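Local coordinates for probable sulfate-binding lipoprotein SubI (Mycobacterium tuberculosis, PDB 6DDN) that probably binds sulfate outside the cytoplasmic membrane and delivers it to a membrane transporter for uptake, at residues A[59-69]-A[291-299]; A[139-147]-A[229-240]. All coordinates share one frame; numbering follows the deposited sequence.

Interaction 1: A[59-69]-A[291-299]; sequences YAVPEPGWSAV and KLWAQAGFR. With SO4 (sulfate ion), chain C.
Trp-66 and Trp-293 form the aromatic centre of this contact between helix 63-69 and the end of helix 291-295. The pair is edge-to-face. The CH2 and CZ2 edge of Trp-293 stands on the face of Trp-66, with planes at 87° and CH2 3.4 Å from Trp-66 CE2. Both indole N-H groups bond outside the two segments, Trp-66 NE1 to Asn-108 and Trp-293 NE1 to Gln-284.

Val-69 and the backbone of Gly-65 lie over one face of Trp-293. Val-69 CG2 makes a CH-pi contact there, 3.9 Å from the centroid of the five-membered ring. With CG1 roughly anti to the backbone N (chi1 152°), CG2 sits beside that N and faces the indole; it also touches Leu-292 CB. Having no side chain, Gly-65 lets its CA approach Trp-293 CZ3 to 3.3 Å.

Backbone and ring meet at Phe-298. Its CE1 lies 3.5 Å from Gly-65 N, and CZ 3.7 Å from Pro-62 CA. Ala-296 CB fills in against Gly-65 CA. Gly-297 ends the helix in a Schellman motif, and Phe-298 N bonds back to Trp-293 O. Phe-298 points its CB toward 59-69.

One polar contact lies at the other end of 59-69, where Ala-60 N donates to sulfate O1 at 3.0 Å. The two segments are thus held together by aromatic and apolar packing, while the loop before helix 63-69 presents a backbone N-H to the anion.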
loop_
_atom_site.group_PDB
_atom_site.type_symbol
_atom_site.label_atom_id
_atom_site.label_comp_id
_atom_site.label_asym_id
_atom_site.label_seq_id
_atom_site.Cartn_x
_atom_site.Cartn_y
_atom_site.Cartn_z
ATOM N N TYR A 59 -8.105 2.009 0.088
ATOM C CA TYR A 59 -7.264 2.850 0.930
ATOM C C TYR A 59 -6.884 4.135 0.198
ATOM O O TYR A 59 -7.548 4.522 -0.767
ATOM C CB TYR A 59 -6.027 2.078 1.413
ATOM C CG TYR A 59 -5.098 1.540 0.342
ATOM C CD1 TYR A 59 -5.485 0.500 -0.493
ATOM C CD2 TYR A 59 -3.814 2.046 0.200
ATOM C CE1 TYR A 59 -4.629 -0.000 -1.461
ATOM C CE2 TYR A 59 -2.953 1.552 -0.758
ATOM C CZ TYR A 59 -3.363 0.533 -1.589
ATOM O OH TYR A 59 -2.497 0.049 -2.544
ATOM N N ALA A 60 -5.824 4.808 0.647
ATOM C CA ALA A 60 -5.635 6.211 0.292
ATOM C C ALA A 60 -4.963 6.435 -1.057
ATOM O O ALA A 60 -5.117 7.519 -1.629
ATOM C CB ALA A 60 -4.821 6.920 1.376
ATOM N N VAL A 61 -4.216 5.467 -1.579
ATOM C CA VAL A 61 -3.399 5.739 -2.763
ATOM C C VAL A 61 -3.604 4.832 -3.981
ATOM O O VAL A 61 -2.881 5.024 -4.969
ATOM C CB VAL A 61 -1.907 5.715 -2.386
ATOM C CG1 VAL A 61 -1.619 6.663 -1.222
ATOM C CG2 VAL A 61 -1.474 4.305 -2.052
ATOM N N PRO A 62 -4.529 3.863 -4.019
ATOM C CA PRO A 62 -4.566 2.969 -5.185
ATOM C C PRO A 62 -5.353 3.506 -6.370
ATOM O O PRO A 62 -5.495 2.790 -7.368
ATOM C CB PRO A 62 -5.231 1.712 -4.614
ATOM C CG PRO A 62 -6.236 2.264 -3.687
ATOM C CD PRO A 62 -5.629 3.521 -3.092
ATOM N N GLU A 63 -5.853 4.739 -6.297
ATOM C CA GLU A 63 -6.704 5.275 -7.359
ATOM C C GLU A 63 -6.084 5.239 -8.754
ATOM O O GLU A 63 -6.812 4.908 -9.705
ATOM C CB GLU A 63 -7.125 6.711 -7.008
ATOM C CG GLU A 63 -8.083 7.348 -8.008
ATOM C CD GLU A 63 -7.366 8.048 -9.146
ATOM O OE1 GLU A 63 -6.141 8.261 -9.033
ATOM O OE2 GLU A 63 -8.020 8.377 -10.156
ATOM N N PRO A 64 -4.803 5.579 -8.963
ATOM C CA PRO A 64 -4.267 5.557 -10.335
ATOM C C PRO A 64 -4.424 4.220 -11.036
ATOM O O PRO A 64 -4.588 4.191 -12.261
ATOM C CB PRO A 64 -2.790 5.915 -10.132
ATOM C CG PRO A 64 -2.797 6.766 -8.918
ATOM C CD PRO A 64 -3.819 6.139 -8.016
ATOM N N GLY A 65 -4.382 3.115 -10.301
ATOM C CA GLY A 65 -4.594 1.822 -10.912
ATOM C C GLY A 65 -6.062 1.494 -11.071
ATOM O O GLY A 65 -6.472 0.934 -12.093
ATOM N N TRP A 66 -6.868 1.844 -10.066
ATOM C CA TRP A 66 -8.297 1.551 -10.133
ATOM C C TRP A 66 -8.966 2.321 -11.262
ATOM O O TRP A 66 -9.771 1.760 -12.013
ATOM C CB TRP A 66 -8.965 1.865 -8.795
ATOM C CG TRP A 66 -8.681 0.842 -7.753
ATOM C CD1 TRP A 66 -8.020 1.032 -6.576
ATOM C CD2 TRP A 66 -9.033 -0.546 -7.798
ATOM N NE1 TRP A 66 -7.944 -0.152 -5.880
ATOM C CE2 TRP A 66 -8.558 -1.135 -6.612
ATOM C CE3 TRP A 66 -9.707 -1.347 -8.725
ATOM C CZ2 TRP A 66 -8.735 -2.486 -6.327
ATOM C CZ3 TRP A 66 -9.880 -2.686 -8.443
ATOM C CH2 TRP A 66 -9.398 -3.243 -7.254
ATOM N N SER A 67 -8.639 3.607 -11.406
ATOM C CA SER A 67 -9.248 4.413 -12.457
ATOM C C SER A 67 -8.797 4.002 -13.853
ATOM O O SER A 67 -9.389 4.464 -14.834
ATOM C CB SER A 67 -8.947 5.894 -12.225
ATOM O OG SER A 67 -7.555 6.138 -12.239
ATOM N N ALA A 68 -7.772 3.160 -13.968
ATOM C CA ALA A 68 -7.379 2.593 -15.251
ATOM C C ALA A 68 -7.973 1.217 -15.495
ATOM O O ALA A 68 -8.207 0.848 -16.650
ATOM C CB ALA A 68 -5.854 2.501 -15.351
ATOM N N VAL A 69 -8.231 0.456 -14.430
ATOM C CA VAL A 69 -8.762 -0.892 -14.578
ATOM C C VAL A 69 -10.271 -0.864 -14.798
ATOM O O VAL A 69 -10.811 -1.666 -15.570
ATOM C CB VAL A 69 -8.375 -1.735 -13.348
ATOM C CG1 VAL A 69 -9.396 -2.832 -13.102
ATOM C CG2 VAL A 69 -6.985 -2.321 -13.525
ATOM N N LYS A 291 -1.376 -6.105 -16.401
ATOM C CA LYS A 291 -0.600 -5.153 -17.186
ATOM C C LYS A 291 -0.972 -3.720 -16.825
ATOM O O LYS A 291 -0.102 -2.847 -16.731
ATOM C CB LYS A 291 -0.818 -5.394 -18.680
ATOM C CG LYS A 291 -0.022 -6.538 -19.270
ATOM C CD LYS A 291 -0.303 -6.656 -20.760
ATOM C CE LYS A 291 0.417 -7.841 -21.383
ATOM N NZ LYS A 291 -0.210 -8.229 -22.679
ATOM N N LEU A 292 -2.265 -3.463 -16.613
ATOM C CA LEU A 292 -2.721 -2.103 -16.341
ATOM C C LEU A 292 -2.213 -1.609 -14.992
ATOM O O LEU A 292 -1.728 -0.477 -14.879
ATOM C CB LEU A 292 -4.246 -2.042 -16.401
ATOM C CG LEU A 292 -4.868 -2.281 -17.776
ATOM C CD1 LEU A 292 -6.356 -2.513 -17.638
ATOM C CD2 LEU A 292 -4.586 -1.116 -18.713
ATOM N N TRP A 293 -2.329 -2.442 -13.954
ATOM C CA TRP A 293 -1.762 -2.090 -12.655
ATOM C C TRP A 293 -0.272 -1.799 -12.776
ATOM O O TRP A 293 0.222 -0.793 -12.251
ATOM C CB TRP A 293 -2.002 -3.218 -11.651
ATOM C CG TRP A 293 -3.401 -3.289 -11.120
ATOM C CD1 TRP A 293 -4.342 -4.228 -11.420
ATOM C CD2 TRP A 293 -4.012 -2.392 -10.184
ATOM N NE1 TRP A 293 -5.504 -3.972 -10.735
ATOM C CE2 TRP A 293 -5.327 -2.849 -9.967
ATOM C CE3 TRP A 293 -3.576 -1.248 -9.509
ATOM C CZ2 TRP A 293 -6.213 -2.201 -9.106
ATOM C CZ3 TRP A 293 -4.455 -0.608 -8.649
ATOM C CH2 TRP A 293 -5.759 -1.084 -8.461
ATOM N N ALA A 294 0.460 -2.676 -13.468
ATOM C CA ALA A 294 1.883 -2.455 -13.692
ATOM C C ALA A 294 2.122 -1.113 -14.369
ATOM O O ALA A 294 2.944 -0.311 -13.912
ATOM C CB ALA A 294 2.464 -3.597 -14.523
ATOM N N GLN A 295 1.389 -0.843 -15.454
ATOM C CA GLN A 295 1.532 0.428 -16.157
ATOM C C GLN A 295 1.193 1.610 -15.258
ATOM O O GLN A 295 1.714 2.713 -15.464
ATOM C CB GLN A 295 0.648 0.432 -17.404
ATOM C CG GLN A 295 1.136 -0.505 -18.496
ATOM C CD GLN A 295 0.028 -0.950 -19.427
ATOM O OE1 GLN A 295 -1.033 -0.330 -19.498
ATOM N NE2 GLN A 295 0.270 -2.039 -20.146
ATOM N N ALA A 296 0.333 1.403 -14.261
ATOM C CA ALA A 296 -0.015 2.445 -13.305
ATOM C C ALA A 296 1.010 2.597 -12.186
ATOM O O ALA A 296 0.858 3.491 -11.349
ATOM C CB ALA A 296 -1.396 2.168 -12.702
ATOM N N GLY A 297 2.038 1.756 -12.146
ATOM C CA GLY A 297 3.062 1.854 -11.131
ATOM C C GLY A 297 2.929 0.890 -9.976
ATOM O O GLY A 297 3.711 0.984 -9.023
ATOM N N PHE A 298 1.972 -0.029 -10.024
ATOM C CA PHE A 298 1.782 -1.022 -8.976
ATOM C C PHE A 298 2.383 -2.344 -9.434
ATOM O O PHE A 298 2.149 -2.777 -10.568
ATOM C CB PHE A 298 0.298 -1.195 -8.644
ATOM C CG PHE A 298 -0.386 0.078 -8.219
ATOM C CD1 PHE A 298 -0.800 1.007 -9.160
ATOM C CD2 PHE A 298 -0.624 0.339 -6.879
ATOM C CE1 PHE A 298 -1.430 2.176 -8.771
ATOM C CE2 PHE A 298 -1.257 1.503 -6.485
ATOM C CZ PHE A 298 -1.658 2.424 -7.432
ATOM N N ARG A 299 3.150 -2.977 -8.562
ATOM C CA ARG A 299 3.847 -4.200 -8.935
ATOM C C ARG A 299 2.867 -5.362 -9.041
ATOM O O ARG A 299 2.223 -5.714 -8.045
ATOM C CB ARG A 299 4.948 -4.500 -7.924
ATOM C CG ARG A 299 6.180 -3.647 -8.145
ATOM C CD ARG A 299 7.093 -3.609 -6.939
ATOM N NE ARG A 299 8.217 -2.707 -7.167
ATOM C CZ ARG A 299 9.485 -3.096 -7.261
ATOM N NH1 ARG A 299 9.799 -4.380 -7.148
ATOM N NH2 ARG A 299 10.439 -2.199 -7.476
HETATM S S SO4 C . -3.011 4.383 3.503
HETATM O O1 SO4 C . -4.448 4.309 3.256
HETATM O O2 SO4 C . -2.307 4.486 2.227
HETATM O O3 SO4 C . -2.706 5.555 4.318
HETATM O O4 SO4 C . -2.581 3.181 4.209
#

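Interaction 2: A[139-147]-A[229-240]; sequences GSVVTFVVR and SGDVLISYENEA. With SO4 (sulfate ion), chain C.
Thr-143 and Ser-235 form an antiparallel hydrogen-bonded pair between strands 139-147 and 232-236. Thr-143 N donates to Ser-235 O at 3.0 Å, and Ser-235 N returns a bond to Thr-143 O. Val-145 and Leu-233 pair in the same way, with a bond in each direction.

Side chains follow this register. Val-145 and Leu-233 lie side by side, CB to CD2 at 3.8 Å. Val-145 CG2 also meets Ala-240 CB. On the opposite face of the sheet, Val-232 CG2 lies alongside Phe-144 CB, and Ile-234 CG2 touches Val-142 CG1 at 3.5 Å.

Polar groups hold both ends. Glu-237 N bonds to Val-141 O, and Asn-238 N donates to Ser-140 OG at 3.3 Å. That hydroxyl is anti to the backbone N of Ser-140 (chi1 -167°), which brings it to the start of helix 237-240. A water accepts from Ser-140 OG and donates to Glu-237 OE1, an oxygen that also forms a salt bridge with Arg-299. At the far end, Arg-147 NH2 donates a hydrogen bond to Gly-230 O at 2.9 Å, in the carbonyl plane and near the plane of the guanidinium. Phe-225 makes a cation-pi contact with this arginine, and Phe-225 O also takes a bond from NH2. A second water joins Arg-147 N to Asp-231 O.

Tyr-236, the N-cap residue, bonds through OH to sulfate O2 at 2.8 Å and to Ser-110. Ser-175, Ser-177, Gly-218 and Ala-60 also bind this anion. Strand 138-147 pairs with strands 250-253 and 257-267 as well as 232-236. Helix 177-190 packs on Val-142, while strand 250-253 touches Thr-143 and Val-145.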
loop_
_atom_site.group_PDB
_atom_site.type_symbol
_atom_site.label_atom_id
_atom_site.label_comp_id
_atom_site.label_asym_id
_atom_site.label_seq_id
_atom_site.Cartn_x
_atom_site.Cartn_y
_atom_site.Cartn_z
ATOM N N GLY A 139 1.018 -5.052 -5.521
ATOM C CA GLY A 139 1.719 -4.542 -4.365
ATOM C C GLY A 139 2.707 -3.471 -4.763
ATOM O O GLY A 139 2.602 -2.876 -5.836
ATOM N N SER A 140 3.677 -3.240 -3.889
ATOM C CA SER A 140 4.681 -2.209 -4.123
ATOM C C SER A 140 5.867 -2.475 -3.205
ATOM O O SER A 140 5.990 -3.555 -2.619
ATOM C CB SER A 140 4.089 -0.813 -3.900
ATOM O OG SER A 140 4.948 0.196 -4.398
ATOM N N VAL A 141 6.748 -1.485 -3.087
ATOM C CA VAL A 141 7.845 -1.513 -2.130
ATOM C C VAL A 141 7.917 -0.155 -1.449
ATOM O O VAL A 141 7.485 0.863 -1.999
ATOM C CB VAL A 141 9.200 -1.852 -2.790
ATOM C CG1 VAL A 141 9.207 -3.279 -3.298
ATOM C CG2 VAL A 141 9.495 -0.876 -3.920
ATOM N N VAL A 142 8.466 -0.146 -0.237
ATOM C CA VAL A 142 8.687 1.108 0.466
ATOM C C VAL A 142 9.815 1.871 -0.212
ATOM O O VAL A 142 10.858 1.300 -0.559
ATOM C CB VAL A 142 8.996 0.838 1.948
ATOM C CG1 VAL A 142 9.281 2.134 2.672
ATOM C CG2 VAL A 142 7.838 0.100 2.602
ATOM N N THR A 143 9.611 3.171 -0.414
ATOM C CA THR A 143 10.592 4.007 -1.087
ATOM C C THR A 143 10.664 5.364 -0.402
ATOM O O THR A 143 9.760 5.760 0.338
ATOM C CB THR A 143 10.254 4.183 -2.573
ATOM O OG1 THR A 143 11.322 4.873 -3.232
ATOM C CG2 THR A 143 8.968 4.976 -2.732
ATOM N N PHE A 144 11.766 6.072 -0.651
ATOM C CA PHE A 144 11.948 7.439 -0.172
ATOM C C PHE A 144 11.477 8.394 -1.259
ATOM O O PHE A 144 12.112 8.497 -2.310
ATOM C CB PHE A 144 13.411 7.728 0.155
ATOM C CG PHE A 144 13.980 6.893 1.263
ATOM C CD1 PHE A 144 13.191 6.468 2.314
ATOM C CD2 PHE A 144 15.325 6.556 1.260
ATOM C CE1 PHE A 144 13.730 5.708 3.336
ATOM C CE2 PHE A 144 15.869 5.795 2.277
ATOM C CZ PHE A 144 15.071 5.370 3.317
ATOM N N VAL A 145 10.384 9.103 -1.015
ATOM C CA VAL A 145 10.060 10.233 -1.875
ATOM C C VAL A 145 10.951 11.397 -1.478
ATOM O O VAL A 145 11.128 11.697 -0.291
ATOM C CB VAL A 145 8.570 10.604 -1.795
ATOM C CG1 VAL A 145 8.279 11.767 -2.729
ATOM C CG2 VAL A 145 7.718 9.417 -2.175
ATOM N N VAL A 146 11.526 12.051 -2.483
ATOM C CA VAL A 146 12.607 13.004 -2.293
ATOM C C VAL A 146 12.350 14.189 -3.212
ATOM O O VAL A 146 11.634 14.086 -4.208
ATOM C CB VAL A 146 13.976 12.349 -2.587
ATOM C CG1 VAL A 146 14.307 12.413 -4.071
ATOM C CG2 VAL A 146 15.060 12.976 -1.756
ATOM N N ARG A 147 12.926 15.332 -2.858
ATOM C CA ARG A 147 12.716 16.493 -3.705
ATOM C C ARG A 147 13.621 16.427 -4.930
ATOM O O ARG A 147 14.658 15.759 -4.932
ATOM C CB ARG A 147 12.923 17.780 -2.912
ATOM C CG ARG A 147 11.707 18.060 -2.061
ATOM C CD ARG A 147 11.843 19.216 -1.094
ATOM N NE ARG A 147 10.879 19.074 -0.000
ATOM C CZ ARG A 147 9.553 19.054 -0.145
ATOM N NH1 ARG A 147 8.992 19.193 -1.339
ATOM N NH2 ARG A 147 8.779 18.910 0.921
ATOM N N SER A 229 6.529 20.461 3.321
ATOM C CA SER A 229 6.869 20.003 4.662
ATOM C C SER A 229 7.700 18.728 4.589
ATOM O O SER A 229 7.315 17.764 3.920
ATOM C CB SER A 229 5.603 19.763 5.486
ATOM O OG SER A 229 4.832 20.947 5.588
ATOM N N GLY A 230 8.839 18.728 5.275
ATOM C CA GLY A 230 9.683 17.556 5.370
ATOM C C GLY A 230 10.671 17.435 4.221
ATOM O O GLY A 230 10.470 17.951 3.123
ATOM N N ASP A 231 11.761 16.718 4.493
ATOM C CA ASP A 231 12.826 16.506 3.520
ATOM C C ASP A 231 12.723 15.178 2.788
ATOM O O ASP A 231 13.201 15.070 1.654
ATOM C CB ASP A 231 14.192 16.592 4.206
ATOM C CG ASP A 231 14.349 17.854 5.022
ATOM O OD1 ASP A 231 14.529 17.751 6.255
ATOM O OD2 ASP A 231 14.279 18.951 4.430
ATOM N N VAL A 232 12.118 14.166 3.401
ATOM C CA VAL A 232 11.940 12.864 2.773
ATOM C C VAL A 232 10.605 12.293 3.230
ATOM O O VAL A 232 10.288 12.318 4.424
ATOM C CB VAL A 232 13.095 11.899 3.110
ATOM C CG1 VAL A 232 13.390 11.921 4.601
ATOM C CG2 VAL A 232 12.775 10.487 2.638
ATOM N N LEU A 233 9.818 11.802 2.281
ATOM C CA LEU A 233 8.523 11.198 2.556
ATOM C C LEU A 233 8.614 9.704 2.278
ATOM O O LEU A 233 8.866 9.295 1.138
ATOM C CB LEU A 233 7.428 11.842 1.702
ATOM C CG LEU A 233 6.186 10.993 1.419
ATOM C CD1 LEU A 233 5.288 10.935 2.642
ATOM C CD2 LEU A 233 5.428 11.525 0.213
ATOM N N ILE A 234 8.425 8.895 3.315
ATOM C CA ILE A 234 8.345 7.450 3.139
ATOM C C ILE A 234 6.971 7.113 2.580
ATOM O O ILE A 234 5.946 7.511 3.142
ATOM C CB ILE A 234 8.604 6.720 4.465
ATOM C CG1 ILE A 234 9.667 7.449 5.285
ATOM C CG2 ILE A 234 9.048 5.298 4.202
ATOM C CD1 ILE A 234 10.090 6.696 6.531
ATOM N N SER A 235 6.944 6.387 1.465
ATOM C CA SER A 235 5.701 6.204 0.729
ATOM C C SER A 235 5.797 4.946 -0.120
ATOM O O SER A 235 6.852 4.315 -0.217
ATOM C CB SER A 235 5.401 7.427 -0.143
ATOM O OG SER A 235 4.152 7.297 -0.796
ATOM N N TYR A 236 4.670 4.587 -0.731
ATOM C CA TYR A 236 4.665 3.513 -1.712
ATOM C C TYR A 236 5.438 3.937 -2.955
ATOM O O TYR A 236 5.490 5.116 -3.311
ATOM C CB TYR A 236 3.238 3.139 -2.129
ATOM C CG TYR A 236 2.234 2.923 -1.018
ATOM C CD1 TYR A 236 1.634 3.998 -0.375
ATOM C CD2 TYR A 236 1.850 1.642 -0.646
ATOM C CE1 TYR A 236 0.703 3.801 0.626
ATOM C CE2 TYR A 236 0.919 1.435 0.354
ATOM C CZ TYR A 236 0.349 2.519 0.986
ATOM O OH TYR A 236 -0.579 2.318 1.981
ATOM N N GLU A 237 6.033 2.952 -3.626
ATOM C CA GLU A 237 6.641 3.218 -4.924
ATOM C C GLU A 237 5.593 3.635 -5.947
ATOM O O GLU A 237 5.875 4.456 -6.827
ATOM C CB GLU A 237 7.403 1.982 -5.402
ATOM C CG GLU A 237 8.242 2.188 -6.646
ATOM C CD GLU A 237 8.617 0.873 -7.303
ATOM O OE1 GLU A 237 7.778 -0.054 -7.302
ATOM O OE2 GLU A 237 9.750 0.766 -7.818
ATOM N N ASN A 238 4.379 3.090 -5.847
ATOM C CA ASN A 238 3.319 3.505 -6.759
ATOM C C ASN A 238 2.913 4.950 -6.508
ATOM O O ASN A 238 2.599 5.685 -7.451
ATOM C CB ASN A 238 2.112 2.575 -6.630
ATOM C CG ASN A 238 1.659 2.394 -5.193
ATOM O OD1 ASN A 238 1.956 1.382 -4.562
ATOM N ND2 ASN A 238 0.917 3.368 -4.678
ATOM N N GLU A 239 2.923 5.378 -5.244
ATOM C CA GLU A 239 2.543 6.751 -4.933
ATOM C C GLU A 239 3.607 7.735 -5.398
ATOM O O GLU A 239 3.284 8.843 -5.840
ATOM C CB GLU A 239 2.282 6.899 -3.433
ATOM C CG GLU A 239 1.937 8.318 -2.992
ATOM C CD GLU A 239 0.478 8.682 -3.219
ATOM O OE1 GLU A 239 -0.051 9.509 -2.445
ATOM O OE2 GLU A 239 -0.142 8.151 -4.166
ATOM N N ALA A 240 4.882 7.350 -5.310
ATOM C CA ALA A 240 5.941 8.199 -5.847
ATOM C C ALA A 240 5.826 8.318 -7.360
ATOM O O ALA A 240 5.979 9.411 -7.920
ATOM C CB ALA A 240 7.310 7.646 -5.453
HETATM S S SO4 C . -3.011 4.383 3.503
HETATM O O1 SO4 C . -4.448 4.309 3.256
HETATM O O2 SO4 C . -2.307 4.486 2.227
HETATM O O3 SO4 C . -2.706 5.555 4.318
HETATM O O4 SO4 C . -2.581 3.181 4.209
HETATM O O HOH W 1 4.976 -0.135 -7.124
HETATM O O HOH W 2 14.540 15.933 -0.618
#

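In the fold
Both contacts are largely buried, but they join different elements. Interaction 1 packs two helix ends through aromatic and apolar groups. Interaction 2 pairs two sheet strands through backbone hydrogen bonds, with polar groups and waters toward its ends. It is nested in the chain loop that interaction 1 closes. The two meet where the chain leaves helix 287-295: Arg-299 N makes a probable hydrogen bond to Gly-139 O at 2.8 Å, and Phe-298 packs on Asn-238. Each also reaches the same sulfate, one through a backbone N-H and the other through a phenol hydroxyl. The ion may come from the crystallisation liquor, but its place is consistent with a sulfate-binding site.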